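PDB 4EWG: beta-ketoacyl synthase from Burkholderia phymatum, which probably catalyses the condensing step of fatty acid synthesis, joining an acyl group to malonyl-ACP to give 3-oxoacyl-ACP. Local coordinates for residues Val116-Ala121 / Tyr139-Pro144; Arg72-Val77 / Ala148-Leu153; Thr368-Ala373 / Tyr379-Ala384; Ala29-Arg34 / Arg358-Pro363. All coordinates share one frame; numbering follows the deposited sequence.

Interaction 1 of 4, residues Val116-Ala121 / Tyr139-Pro144; sequences VEPIRA and YVQMMP
Pro118 and Met142 form the middle of an apolar contact between the first turns of helix 116-128 and the last turn of helix 138-142. Pro118 directs its CB toward the other helix, and ring atoms CB and CG make the contact. Its CG lies 3.7 Å from Met142 CB, and its CB lies 3.8 Å from the same Met142 CB. The ring also reaches Gln141, with Pro118 CG 3.9 Å from Gln141 CB, so it rests against two successive residues.

Ile119 adds a second apolar touch. Its CG1 branch meets Met142 CG at 4.0 Å, and the two side chains cross at about a right angle. Met142 has CG anti to its backbone N (chi1 -173°), and the chain stays extended beyond CG. The Met142 side chain therefore runs past Pro118 in the opposite direction, and its CG reaches Ile119. Met142 also packs on Ile119 of the second subunit, so the contact borders the dimer interface. A bound 1,2-ethanediol lies about 3 Å from the Met142 side chain.

No polar bond crosses the contact; Gln141 OE1 only packs near Pro118 CD, at 4.0 Å. The amide nitrogen, Gln141 NE2, instead gives a hydrogen bond to the carbonyl of Arg72. Nearby, Tyr139 OH bonds to Ser112 O of the second subunit.

Packing of hydrocarbon groups, with Met142 using CB and CG, therefore accounts for the contact, while the polar groups of Gln141 and Tyr139 bind other parts of the dimer.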
loop_
_atom_site.group_PDB
_atom_site.type_symbol
_atom_site.label_atom_id
_atom_site.label_comp_id
_atom_site.label_asym_id
_atom_site.label_seq_id
_atom_site.Cartn_x
_atom_site.Cartn_y
_atom_site.Cartn_z
ATOM N N VAL A 116 -1.560 -4.437 -17.428
ATOM C CA VAL A 116 -2.611 -4.157 -18.402
ATOM C C VAL A 116 -3.507 -5.337 -18.673
ATOM O O VAL A 116 -4.716 -5.176 -18.737
ATOM C CB VAL A 116 -2.078 -3.600 -19.770
ATOM C CG1 VAL A 116 -1.458 -2.227 -19.555
ATOM C CG2 VAL A 116 -1.111 -4.554 -20.479
ATOM N N GLU A 117 -2.928 -6.528 -18.807
ATOM C CA GLU A 117 -3.700 -7.694 -19.229
ATOM C C GLU A 117 -4.909 -7.951 -18.323
ATOM O O GLU A 117 -6.022 -8.032 -18.806
ATOM C CB GLU A 117 -2.817 -8.948 -19.325
ATOM C CG GLU A 117 -1.796 -8.891 -20.449
ATOM C CD GLU A 117 -0.558 -8.026 -20.159
ATOM O OE1 GLU A 117 -0.337 -7.589 -18.973
ATOM O OE2 GLU A 117 0.219 -7.808 -21.137
ATOM N N PRO A 118 -4.684 -8.096 -17.000
ATOM C CA PRO A 118 -5.811 -8.409 -16.125
ATOM C C PRO A 118 -6.769 -7.237 -15.917
ATOM O O PRO A 118 -7.977 -7.469 -15.743
ATOM C CB PRO A 118 -5.141 -8.806 -14.812
ATOM C CG PRO A 118 -3.835 -8.075 -14.845
ATOM C CD PRO A 118 -3.401 -8.147 -16.273
ATOM N N ILE A 119 -6.264 -5.995 -15.970
ATOM C CA ILE A 119 -7.154 -4.848 -15.994
ATOM C C ILE A 119 -8.115 -4.967 -17.181
ATOM O O ILE A 119 -9.315 -4.806 -17.016
ATOM C CB ILE A 119 -6.407 -3.500 -16.026
ATOM C CG1 ILE A 119 -5.657 -3.262 -14.730
ATOM C CG2 ILE A 119 -7.398 -2.336 -16.170
ATOM C CD1 ILE A 119 -4.582 -2.193 -14.843
ATOM N N ARG A 120 -7.594 -5.270 -18.360
ATOM C CA ARG A 120 -8.427 -5.536 -19.542
ATOM C C ARG A 120 -9.423 -6.673 -19.292
ATOM O O ARG A 120 -10.601 -6.572 -19.648
ATOM C CB ARG A 120 -7.556 -5.866 -20.776
ATOM C CG ARG A 120 -8.347 -5.965 -22.100
ATOM C CD ARG A 120 -7.568 -6.496 -23.318
ATOM N NE ARG A 120 -6.619 -7.470 -22.846
ATOM C CZ ARG A 120 -6.912 -8.734 -22.532
ATOM N NH1 ARG A 120 -8.145 -9.226 -22.726
ATOM N NH2 ARG A 120 -5.944 -9.516 -22.014
ATOM N N ALA A 121 -8.932 -7.760 -18.699
ATOM C CA ALA A 121 -9.745 -8.967 -18.514
ATOM C C ALA A 121 -10.872 -8.705 -17.524
ATOM O O ALA A 121 -12.024 -8.986 -17.796
ATOM C CB ALA A 121 -8.877 -10.133 -18.045
ATOM N N TYR A 139 -5.607 -11.809 -10.805
ATOM C CA TYR A 139 -5.610 -10.920 -9.630
ATOM C C TYR A 139 -4.192 -10.582 -9.188
ATOM O O TYR A 139 -3.900 -9.404 -8.912
ATOM C CB TYR A 139 -6.418 -11.480 -8.428
ATOM C CG TYR A 139 -6.345 -10.525 -7.248
ATOM C CD1 TYR A 139 -6.929 -9.257 -7.328
ATOM C CD2 TYR A 139 -5.656 -10.853 -6.109
ATOM C CE1 TYR A 139 -6.865 -8.366 -6.270
ATOM C CE2 TYR A 139 -5.562 -9.962 -5.040
ATOM C CZ TYR A 139 -6.155 -8.706 -5.128
ATOM O OH TYR A 139 -6.059 -7.793 -4.078
ATOM N N VAL A 140 -3.315 -11.589 -9.129
ATOM C CA VAL A 140 -1.953 -11.368 -8.606
ATOM C C VAL A 140 -1.104 -10.471 -9.512
ATOM O O VAL A 140 -0.207 -9.738 -9.043
ATOM C CB VAL A 140 -1.193 -12.710 -8.324
ATOM C CG1 VAL A 140 -1.052 -13.588 -9.571
ATOM C CG2 VAL A 140 0.178 -12.413 -7.744
ATOM N N GLN A 141 -1.410 -10.485 -10.801
ATOM C CA GLN A 141 -0.786 -9.524 -11.751
ATOM C C GLN A 141 -1.418 -8.105 -11.688
ATOM O O GLN A 141 -0.769 -7.118 -12.026
ATOM C CB GLN A 141 -0.897 -10.054 -13.179
ATOM C CG GLN A 141 -0.184 -11.371 -13.420
ATOM C CD GLN A 141 -0.194 -11.797 -14.893
ATOM O OE1 GLN A 141 -0.678 -11.066 -15.780
ATOM N NE2 GLN A 141 0.386 -12.982 -15.166
ATOM N N MET A 142 -2.687 -8.028 -11.299
ATOM C CA MET A 142 -3.433 -6.743 -11.196
ATOM C C MET A 142 -3.350 -6.095 -9.812
ATOM O O MET A 142 -3.411 -4.893 -9.685
ATOM C CB MET A 142 -4.914 -6.963 -11.469
ATOM C CG MET A 142 -5.697 -5.644 -11.556
ATOM S SD MET A 142 -7.438 -5.856 -11.859
ATOM C CE MET A 142 -8.162 -4.295 -11.294
ATOM N N MET A 143 -3.169 -6.910 -8.774
ATOM C CA MET A 143 -3.403 -6.424 -7.424
ATOM C C MET A 143 -2.504 -5.204 -7.042
ATOM O O MET A 143 -1.423 -5.036 -7.551
ATOM C CB MET A 143 -3.265 -7.539 -6.414
ATOM C CG MET A 143 -1.854 -8.133 -6.269
ATOM S SD MET A 143 -1.976 -9.680 -5.376
ATOM C CE MET A 143 -0.287 -9.866 -4.843
ATOM N N PRO A 144 -2.993 -4.341 -6.151
ATOM C CA PRO A 144 -2.241 -3.161 -5.712
ATOM C C PRO A 144 -0.793 -3.486 -5.361
ATOM O O PRO A 144 0.125 -2.741 -5.678
ATOM C CB PRO A 144 -3.014 -2.742 -4.468
ATOM C CG PRO A 144 -4.426 -3.121 -4.829
ATOM C CD PRO A 144 -4.280 -4.462 -5.448
#

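Interaction 2 of 4, residues Arg72-Val77 / Ala148-Leu153; sequences RSMGRV and AVNVSL
Asn150 lays its side-chain amide against Ser73, and both ends of the amide are used. The nitrogen, Asn150 ND2, donates to the backbone carbonyl Ser73 O at 3.0 Å, with an N-H...O angle of 150°. The donor stands above the carbonyl plane, 48° out of it, so it is not on a lone pair. The acceptor is tilted only slightly from the amide plane.

The other end, Asn150 OD1, accepts from the hydroxyl of Ser73. Ser73 OG to Asn150 OD1 measures 2.5 Å, which is very short, and the exact length is doubtful. The hydroxyl sits between its own backbone N and carbonyl carbon (chi1 73°), which turns OG toward Asn150 OD1. One residue thus offers an acceptor and a donor to one amide. The ND2 bond to Ser73 O is consistent with the modelled orientation of the amide.

Met74 packs beside this pair. Its CG lies 3.7 Å from Asn150 OD1 and 3.9 Å from Asn150 CG. The Met74 chain is extended beyond CG and passes the amide at a slant. Asn150 ND2 has two further weak hydrogen bonds, to Ser78 OG and Thr146 O.

The amide is buried, and it ties helix 146-154 to the turn that leads into helix 76-92. Gly75 is the N-cap residue of that second helix. Met74 touches Met79 and Val82 on helix 76-92 and Phe154 on helix 146-154. Met273 of the second subunit packs on Ser73 and Asn150. Farther along helix 146-154, Val151 and Ser152 rest on Val107 of strand 105-110.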
loop_
_atom_site.group_PDB
_atom_site.type_symbol
_atom_site.label_atom_id
_atom_site.label_comp_id
_atom_site.label_asym_id
_atom_site.label_seq_id
_atom_site.Cartn_x
_atom_site.Cartn_y
_atom_site.Cartn_z
ATOM N N ARG A 72 4.804 -16.711 -13.774
ATOM C CA ARG A 72 3.360 -16.737 -14.097
ATOM C C ARG A 72 2.584 -15.582 -13.485
ATOM O O ARG A 72 1.604 -15.104 -14.055
ATOM C CB ARG A 72 2.729 -18.059 -13.623
ATOM N N SER A 73 3.017 -15.159 -12.307
ATOM C CA SER A 73 2.309 -14.198 -11.512
ATOM C C SER A 73 2.747 -12.743 -11.811
ATOM O O SER A 73 2.305 -11.824 -11.139
ATOM C CB SER A 73 2.510 -14.513 -10.032
ATOM O OG SER A 73 3.821 -14.167 -9.651
ATOM N N MET A 74 3.564 -12.559 -12.851
ATOM C CA MET A 74 4.127 -11.243 -13.195
ATOM C C MET A 74 3.648 -10.662 -14.534
ATOM O O MET A 74 3.829 -11.285 -15.563
ATOM C CB MET A 74 5.648 -11.350 -13.339
ATOM C CG MET A 74 6.374 -12.024 -12.200
ATOM S SD MET A 74 8.164 -11.877 -12.437
ATOM C CE MET A 74 8.764 -13.115 -11.291
ATOM N N GLY A 75 3.080 -9.451 -14.512
ATOM C CA GLY A 75 2.988 -8.630 -15.721
ATOM C C GLY A 75 4.241 -7.799 -15.778
ATOM O O GLY A 75 5.142 -8.021 -14.968
ATOM N N ARG A 76 4.299 -6.827 -16.683
ATOM C CA ARG A 76 5.543 -6.110 -16.931
ATOM C C ARG A 76 6.062 -5.379 -15.701
ATOM O O ARG A 76 7.255 -5.429 -15.393
ATOM C CB ARG A 76 5.411 -5.097 -18.082
ATOM C CG ARG A 76 5.517 -5.707 -19.461
ATOM C CD ARG A 76 5.373 -4.695 -20.593
ATOM N NE ARG A 76 6.634 -3.959 -20.919
ATOM C CZ ARG A 76 7.708 -4.485 -21.562
ATOM N NH1 ARG A 76 7.731 -5.783 -21.934
ATOM N NH2 ARG A 76 8.781 -3.713 -21.809
ATOM N N VAL A 77 5.175 -4.678 -15.009
ATOM C CA VAL A 77 5.596 -3.839 -13.884
ATOM C C VAL A 77 6.276 -4.686 -12.804
ATOM O O VAL A 77 7.263 -4.266 -12.206
ATOM C CB VAL A 77 4.411 -3.023 -13.305
ATOM C CG1 VAL A 77 3.357 -3.940 -12.693
ATOM C CG2 VAL A 77 4.899 -2.004 -12.264
ATOM N N ALA A 148 5.240 -5.725 -4.844
ATOM C CA ALA A 148 5.829 -6.091 -3.549
ATOM C C ALA A 148 5.818 -7.605 -3.340
ATOM O O ALA A 148 6.821 -8.186 -2.874
ATOM C CB ALA A 148 5.084 -5.417 -2.378
ATOM N N VAL A 149 4.679 -8.219 -3.632
ATOM C CA VAL A 149 4.534 -9.633 -3.467
ATOM C C VAL A 149 5.435 -10.405 -4.478
ATOM O O VAL A 149 6.104 -11.349 -4.100
ATOM C CB VAL A 149 3.067 -10.057 -3.599
ATOM C CG1 VAL A 149 2.935 -11.578 -3.709
ATOM C CG2 VAL A 149 2.270 -9.543 -2.400
ATOM N N ASN A 150 5.491 -9.966 -5.728
ATOM C CA ASN A 150 6.310 -10.665 -6.733
ATOM C C ASN A 150 7.810 -10.615 -6.420
ATOM O O ASN A 150 8.489 -11.599 -6.538
ATOM C CB ASN A 150 6.038 -10.146 -8.146
ATOM C CG ASN A 150 4.895 -10.858 -8.798
ATOM O OD1 ASN A 150 4.875 -12.088 -8.810
ATOM N ND2 ASN A 150 3.905 -10.099 -9.316
ATOM N N VAL A 151 8.282 -9.470 -5.968
ATOM C CA VAL A 151 9.645 -9.334 -5.533
ATOM C C VAL A 151 9.913 -10.238 -4.329
ATOM O O VAL A 151 10.891 -10.996 -4.325
ATOM C CB VAL A 151 9.952 -7.879 -5.131
ATOM C CG1 VAL A 151 11.289 -7.809 -4.436
ATOM C CG2 VAL A 151 9.860 -6.955 -6.344
ATOM N N SER A 152 9.054 -10.160 -3.308
ATOM C CA SER A 152 9.246 -10.953 -2.079
ATOM C C SER A 152 9.244 -12.458 -2.340
ATOM O O SER A 152 10.126 -13.170 -1.861
ATOM C CB SER A 152 8.178 -10.655 -1.052
ATOM O OG SER A 152 8.486 -11.310 0.177
ATOM N N LEU A 153 8.252 -12.920 -3.083
ATOM C CA LEU A 153 8.142 -14.304 -3.471
ATOM C C LEU A 153 9.323 -14.785 -4.278
ATOM O O LEU A 153 9.722 -15.922 -4.138
ATOM C CB LEU A 153 6.870 -14.545 -4.299
ATOM C CG LEU A 153 5.520 -14.696 -3.599
ATOM C CD1 LEU A 153 4.444 -14.422 -4.653
ATOM C CD2 LEU A 153 5.314 -16.042 -2.935
#

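Interaction 3 of 4, residues Thr368-Ala373 / Tyr379-Ala384; sequences TEVDPA and YIRGEA
Val370 sets its two methyl groups against Tyr379 and Arg381, across the short connection that leads from its loop into strand 378-379. Within this chain the strand lies at an edge of the mixed beta-sheet of the thiolase-like fold. Both segments are mostly loop, and no hydrogen bond runs between them.

Val370 points toward the opposite segment. CG1 lies anti to the backbone N (chi1 -180°), and this turns it to the tyrosine ring. Val370 CG1 is 3.6 Å from Tyr379 CE2, and it approaches the ring obliquely. The second methyl, Val370 CG2, is shared: it is 4.0 Å from Tyr379 CD2 and also sits over one face of the Arg381 guanidinium, above its centre. The arginine side chain crosses the valine at about a right angle.

The phenol hydroxyl of Tyr379 is hydrogen-bonded to the carbonyl of Ala375, in the chain between the segments. Its ring also meets that of Phe226. On the other loop, Asp371 forms an Asx turn: its OD1 accepts from Ala373 N at 2.9 Å. Asp371 OD2 makes a salt bridge with Arg230.

A bond within the segment, lying near the guanidinium plane, helps fix the rotation of that group. Arg381 NE donates to Tyr379 O at 3.2 Å, with an N-H...O angle of 149° and the oxygen only 8° out of the guanidinium plane.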
loop_
_atom_site.group_PDB
_atom_site.type_symbol
_atom_site.label_atom_id
_atom_site.label_comp_id
_atom_site.label_asym_id
_atom_site.label_seq_id
_atom_site.Cartn_x
_atom_site.Cartn_y
_atom_site.Cartn_z
ATOM N N THR A 368 15.674 26.603 -20.388
ATOM C CA THR A 368 16.419 27.706 -21.003
ATOM C C THR A 368 16.011 29.078 -20.468
ATOM O O THR A 368 16.832 29.982 -20.450
ATOM C CB THR A 368 16.256 27.667 -22.523
ATOM O OG1 THR A 368 14.855 27.700 -22.851
ATOM C CG2 THR A 368 16.884 26.365 -23.078
ATOM N N GLU A 369 14.762 29.229 -20.037
ATOM C CA GLU A 369 14.304 30.450 -19.369
ATOM C C GLU A 369 13.502 30.044 -18.120
ATOM O O GLU A 369 12.414 29.467 -18.232
ATOM C CB GLU A 369 13.406 31.270 -20.288
ATOM C CG GLU A 369 12.954 32.599 -19.668
ATOM C CD GLU A 369 11.851 33.317 -20.460
ATOM O OE1 GLU A 369 11.424 32.821 -21.521
ATOM O OE2 GLU A 369 11.423 34.403 -20.026
ATOM N N VAL A 370 14.032 30.345 -16.945
ATOM C CA VAL A 370 13.353 30.015 -15.721
ATOM C C VAL A 370 12.062 30.820 -15.632
ATOM O O VAL A 370 12.067 32.035 -15.739
ATOM C CB VAL A 370 14.213 30.287 -14.484
ATOM C CG1 VAL A 370 13.436 29.915 -13.220
ATOM C CG2 VAL A 370 15.500 29.487 -14.564
ATOM N N ASP A 371 10.962 30.106 -15.447
ATOM C CA ASP A 371 9.649 30.684 -15.318
ATOM C C ASP A 371 9.631 31.688 -14.171
ATOM O O ASP A 371 9.913 31.316 -13.037
ATOM C CB ASP A 371 8.655 29.551 -15.029
ATOM C CG ASP A 371 7.243 30.044 -14.782
ATOM O OD1 ASP A 371 6.968 31.226 -14.992
ATOM O OD2 ASP A 371 6.383 29.219 -14.393
ATOM N N PRO A 372 9.278 32.957 -14.443
ATOM C CA PRO A 372 9.272 33.923 -13.340
ATOM C C PRO A 372 8.206 33.630 -12.267
ATOM O O PRO A 372 8.279 34.178 -11.184
ATOM C CB PRO A 372 9.003 35.279 -14.032
ATOM C CG PRO A 372 8.450 34.946 -15.379
ATOM C CD PRO A 372 8.808 33.528 -15.714
ATOM N N ALA A 373 7.214 32.801 -12.574
ATOM C CA ALA A 373 6.236 32.427 -11.588
ATOM C C ALA A 373 6.836 31.409 -10.609
ATOM O O ALA A 373 6.271 31.190 -9.555
ATOM C CB ALA A 373 4.952 31.885 -12.251
ATOM N N TYR A 379 18.799 26.920 -10.093
ATOM C CA TYR A 379 18.395 25.929 -11.072
ATOM C C TYR A 379 19.603 25.570 -11.914
ATOM O O TYR A 379 20.049 26.377 -12.759
ATOM C CB TYR A 379 17.260 26.474 -11.965
ATOM C CG TYR A 379 15.995 26.789 -11.216
ATOM C CD1 TYR A 379 15.124 25.773 -10.853
ATOM C CD2 TYR A 379 15.660 28.098 -10.859
ATOM C CE1 TYR A 379 13.969 26.035 -10.147
ATOM C CE2 TYR A 379 14.483 28.375 -10.149
ATOM C CZ TYR A 379 13.642 27.320 -9.800
ATOM O OH TYR A 379 12.458 27.542 -9.100
ATOM N N ILE A 380 20.152 24.383 -11.686
ATOM C CA ILE A 380 21.285 23.908 -12.503
ATOM C C ILE A 380 20.785 23.685 -13.913
ATOM O O ILE A 380 19.760 23.045 -14.126
ATOM C CB ILE A 380 21.881 22.579 -11.996
ATOM C CG1 ILE A 380 22.215 22.656 -10.503
ATOM C CG2 ILE A 380 23.143 22.266 -12.756
ATOM C CD1 ILE A 380 22.597 21.329 -9.881
ATOM N N ARG A 381 21.481 24.237 -14.887
ATOM C CA ARG A 381 21.081 24.047 -16.280
ATOM C C ARG A 381 22.211 24.325 -17.193
ATOM O O ARG A 381 23.145 25.045 -16.829
ATOM C CB ARG A 381 19.927 24.958 -16.639
ATOM C CG ARG A 381 20.214 26.416 -16.380
ATOM C CD ARG A 381 18.963 27.250 -16.175
ATOM N NE ARG A 381 19.299 28.304 -15.241
ATOM C CZ ARG A 381 19.424 29.587 -15.525
ATOM N NH1 ARG A 381 19.193 30.057 -16.750
ATOM N NH2 ARG A 381 19.767 30.421 -14.554
ATOM N N GLY A 382 22.134 23.747 -18.392
ATOM C CA GLY A 382 23.143 23.970 -19.426
ATOM C C GLY A 382 24.291 22.991 -19.321
ATOM O O GLY A 382 24.613 22.320 -20.289
ATOM N N GLU A 383 24.894 22.891 -18.140
ATOM C CA GLU A 383 26.020 21.970 -17.898
ATOM C C GLU A 383 25.819 21.326 -16.510
ATOM O O GLU A 383 25.126 21.883 -15.651
ATOM C CB GLU A 383 27.371 22.711 -17.986
ATOM N N ALA A 384 26.408 20.158 -16.274
ATOM C CA ALA A 384 26.342 19.549 -14.939
ATOM C C ALA A 384 27.106 20.412 -13.934
ATOM O O ALA A 384 28.076 21.077 -14.303
ATOM C CB ALA A 384 26.908 18.152 -14.956
#

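Interaction 4 of 4, residues Ala29-Arg34 / Arg358-Pro363; sequences ALKAGR and RNWYAP
This is an aliphatic and cation-pi contact on Trp360, made where the end of helix 23-32 meets the short strand 360-361. Leu30 and Lys31, neighbours on the helix, touch the indole differently. Leu30 CB comes in at the ring edge, near its plane, 3.8 Å from Trp360 CH2. Leu30 CD1 continues to Trp360 CZ3 at 3.9 Å, and it lies 4.4 Å from Ala362 CB. The Lys31 chain crosses the indole at a slant: its CG is 3.3 Å from Trp360 CZ2, and its CE is 3.5 Å from Trp360 NE1.

Helix 344-358 ends just before this strand in a Schellman motif, with Asn359 at positive phi. Strand 360-361 then pairs antiparallel with strand 385-386. Trp360 CG is anti to the backbone N (chi1 -176°), and the indole extends toward helix 23-32.

The extended Lys31 chain puts its ammonium off-centre above the five-membered ring. Lys31 NZ is 4.8 Å from the centroid of that Trp360 ring and 29° off the ring normal. The same ammonium makes a salt bridge with Glu27, one turn earlier on helix 23-32.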
loop_
_atom_site.group_PDB
_atom_site.type_symbol
_atom_site.label_atom_id
_atom_site.label_comp_id
_atom_site.label_asym_id
_atom_site.label_seq_id
_atom_site.Cartn_x
_atom_site.Cartn_y
_atom_site.Cartn_z
ATOM N N ALA A 29 24.521 8.826 -20.908
ATOM C CA ALA A 29 23.287 9.385 -21.447
ATOM C C ALA A 29 22.983 10.759 -20.842
ATOM O O ALA A 29 22.735 11.710 -21.560
ATOM C CB ALA A 29 22.123 8.442 -21.226
ATOM N N LEU A 30 23.010 10.856 -19.525
ATOM C CA LEU A 30 22.818 12.132 -18.877
ATOM C C LEU A 30 23.761 13.146 -19.517
ATOM O O LEU A 30 23.324 14.205 -20.003
ATOM C CB LEU A 30 23.069 12.033 -17.383
ATOM C CG LEU A 30 22.058 11.248 -16.538
ATOM C CD1 LEU A 30 22.555 11.143 -15.097
ATOM C CD2 LEU A 30 20.673 11.879 -16.586
ATOM N N LYS A 31 25.040 12.800 -19.584
ATOM C CA LYS A 31 26.035 13.708 -20.162
ATOM C C LYS A 31 25.725 14.113 -21.583
ATOM O O LYS A 31 25.963 15.243 -21.952
ATOM C CB LYS A 31 27.441 13.091 -20.134
ATOM C CG LYS A 31 28.107 13.291 -18.800
ATOM C CD LYS A 31 29.583 12.974 -18.796
ATOM C CE LYS A 31 30.142 13.331 -17.426
ATOM N NZ LYS A 31 31.280 12.458 -17.067
ATOM N N ALA A 32 25.235 13.177 -22.385
ATOM C CA ALA A 32 24.972 13.440 -23.790
ATOM C C ALA A 32 23.757 14.364 -23.998
ATOM O O ALA A 32 23.507 14.810 -25.118
ATOM C CB ALA A 32 24.815 12.131 -24.565
ATOM N N GLY A 33 23.012 14.662 -22.933
ATOM C CA GLY A 33 21.978 15.726 -22.971
ATOM C C GLY A 33 20.746 15.553 -23.864
ATOM O O GLY A 33 20.077 16.530 -24.166
ATOM N N ARG A 34 20.441 14.329 -24.302
ATOM C CA ARG A 34 19.193 14.070 -25.015
ATOM C C ARG A 34 18.265 13.379 -24.069
ATOM O O ARG A 34 18.684 12.534 -23.301
ATOM C CB ARG A 34 19.418 13.190 -26.228
ATOM N N ARG A 358 29.772 11.081 -6.927
ATOM C CA ARG A 358 30.712 11.539 -7.935
ATOM C C ARG A 358 30.878 13.036 -8.023
ATOM O O ARG A 358 31.571 13.528 -8.913
ATOM C CB ARG A 358 30.295 10.971 -9.274
ATOM C CG ARG A 358 30.298 9.465 -9.239
ATOM C CD ARG A 358 29.788 8.870 -10.539
ATOM N NE ARG A 358 29.945 7.415 -10.542
ATOM C CZ ARG A 358 29.201 6.558 -9.837
ATOM N NH1 ARG A 358 28.217 6.971 -9.017
ATOM N NH2 ARG A 358 29.430 5.269 -9.948
ATOM N N ASN A 359 30.304 13.775 -7.078
ATOM C CA ASN A 359 30.362 15.251 -7.111
ATOM C C ASN A 359 29.876 15.889 -8.412
ATOM O O ASN A 359 30.374 16.966 -8.833
ATOM C CB ASN A 359 31.795 15.735 -6.815
ATOM C CG ASN A 359 32.239 15.413 -5.404
ATOM O OD1 ASN A 359 31.425 15.133 -4.528
ATOM N ND2 ASN A 359 33.539 15.450 -5.182
ATOM N N TRP A 360 28.894 15.242 -9.042
ATOM C CA TRP A 360 28.482 15.597 -10.400
ATOM C C TRP A 360 26.988 15.568 -10.495
ATOM O O TRP A 360 26.354 14.523 -10.303
ATOM C CB TRP A 360 29.114 14.617 -11.354
ATOM C CG TRP A 360 28.867 14.887 -12.789
ATOM C CD1 TRP A 360 29.672 15.612 -13.672
ATOM C CD2 TRP A 360 27.749 14.398 -13.587
ATOM N NE1 TRP A 360 29.126 15.625 -14.926
ATOM C CE2 TRP A 360 27.961 14.906 -14.939
ATOM C CE3 TRP A 360 26.619 13.614 -13.323
ATOM C CZ2 TRP A 360 27.065 14.644 -15.973
ATOM C CZ3 TRP A 360 25.721 13.355 -14.375
ATOM C CH2 TRP A 360 25.941 13.856 -15.666
ATOM N N TYR A 361 26.394 16.721 -10.779
ATOM C CA TYR A 361 24.945 16.871 -10.694
ATOM C C TYR A 361 24.377 17.330 -12.031
ATOM O O TYR A 361 24.640 18.450 -12.499
ATOM C CB TYR A 361 24.577 17.827 -9.546
ATOM C CG TYR A 361 24.880 17.259 -8.160
ATOM C CD1 TYR A 361 26.176 17.259 -7.662
ATOM C CD2 TYR A 361 23.873 16.717 -7.360
ATOM C CE1 TYR A 361 26.465 16.738 -6.411
ATOM C CE2 TYR A 361 24.150 16.197 -6.098
ATOM C CZ TYR A 361 25.450 16.209 -5.628
ATOM O OH TYR A 361 25.755 15.700 -4.374
ATOM N N ALA A 362 23.578 16.462 -12.635
ATOM C CA ALA A 362 23.005 16.713 -13.955
ATOM C C ALA A 362 22.106 17.964 -13.964
ATOM O O ALA A 362 21.393 18.251 -13.005
ATOM C CB ALA A 362 22.228 15.492 -14.452
ATOM N N PRO A 363 22.140 18.707 -15.053
ATOM C CA PRO A 363 21.258 19.852 -15.144
ATOM C C PRO A 363 19.857 19.393 -15.507
ATOM O O PRO A 363 19.686 18.282 -16.032
ATOM C CB PRO A 363 21.855 20.622 -16.315
ATOM C CG PRO A 363 22.332 19.560 -17.231
ATOM C CD PRO A 363 22.832 18.454 -16.326
#

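The four contacts form two pairs on opposite sides of the chain's centre. Interactions 1 and 2 have centres about 11 Å apart and touch through Gln141 and Arg72. They join successive helices 138-142 and 146-154 to earlier parts of the chain, and both reach the second subunit. Interactions 3 and 4 have centres about 15 Å apart and touch where Ala384 packs on Trp360. Neither meets the other protein chain. Interactions 1 and 4 have centres about 37 Å apart. Along the chain, interaction 1 is nested within interaction 2, which is nested within interaction 4; interaction 3 follows. Interaction 4 thus brings an N-terminal helix to the C-terminal part of the same fold.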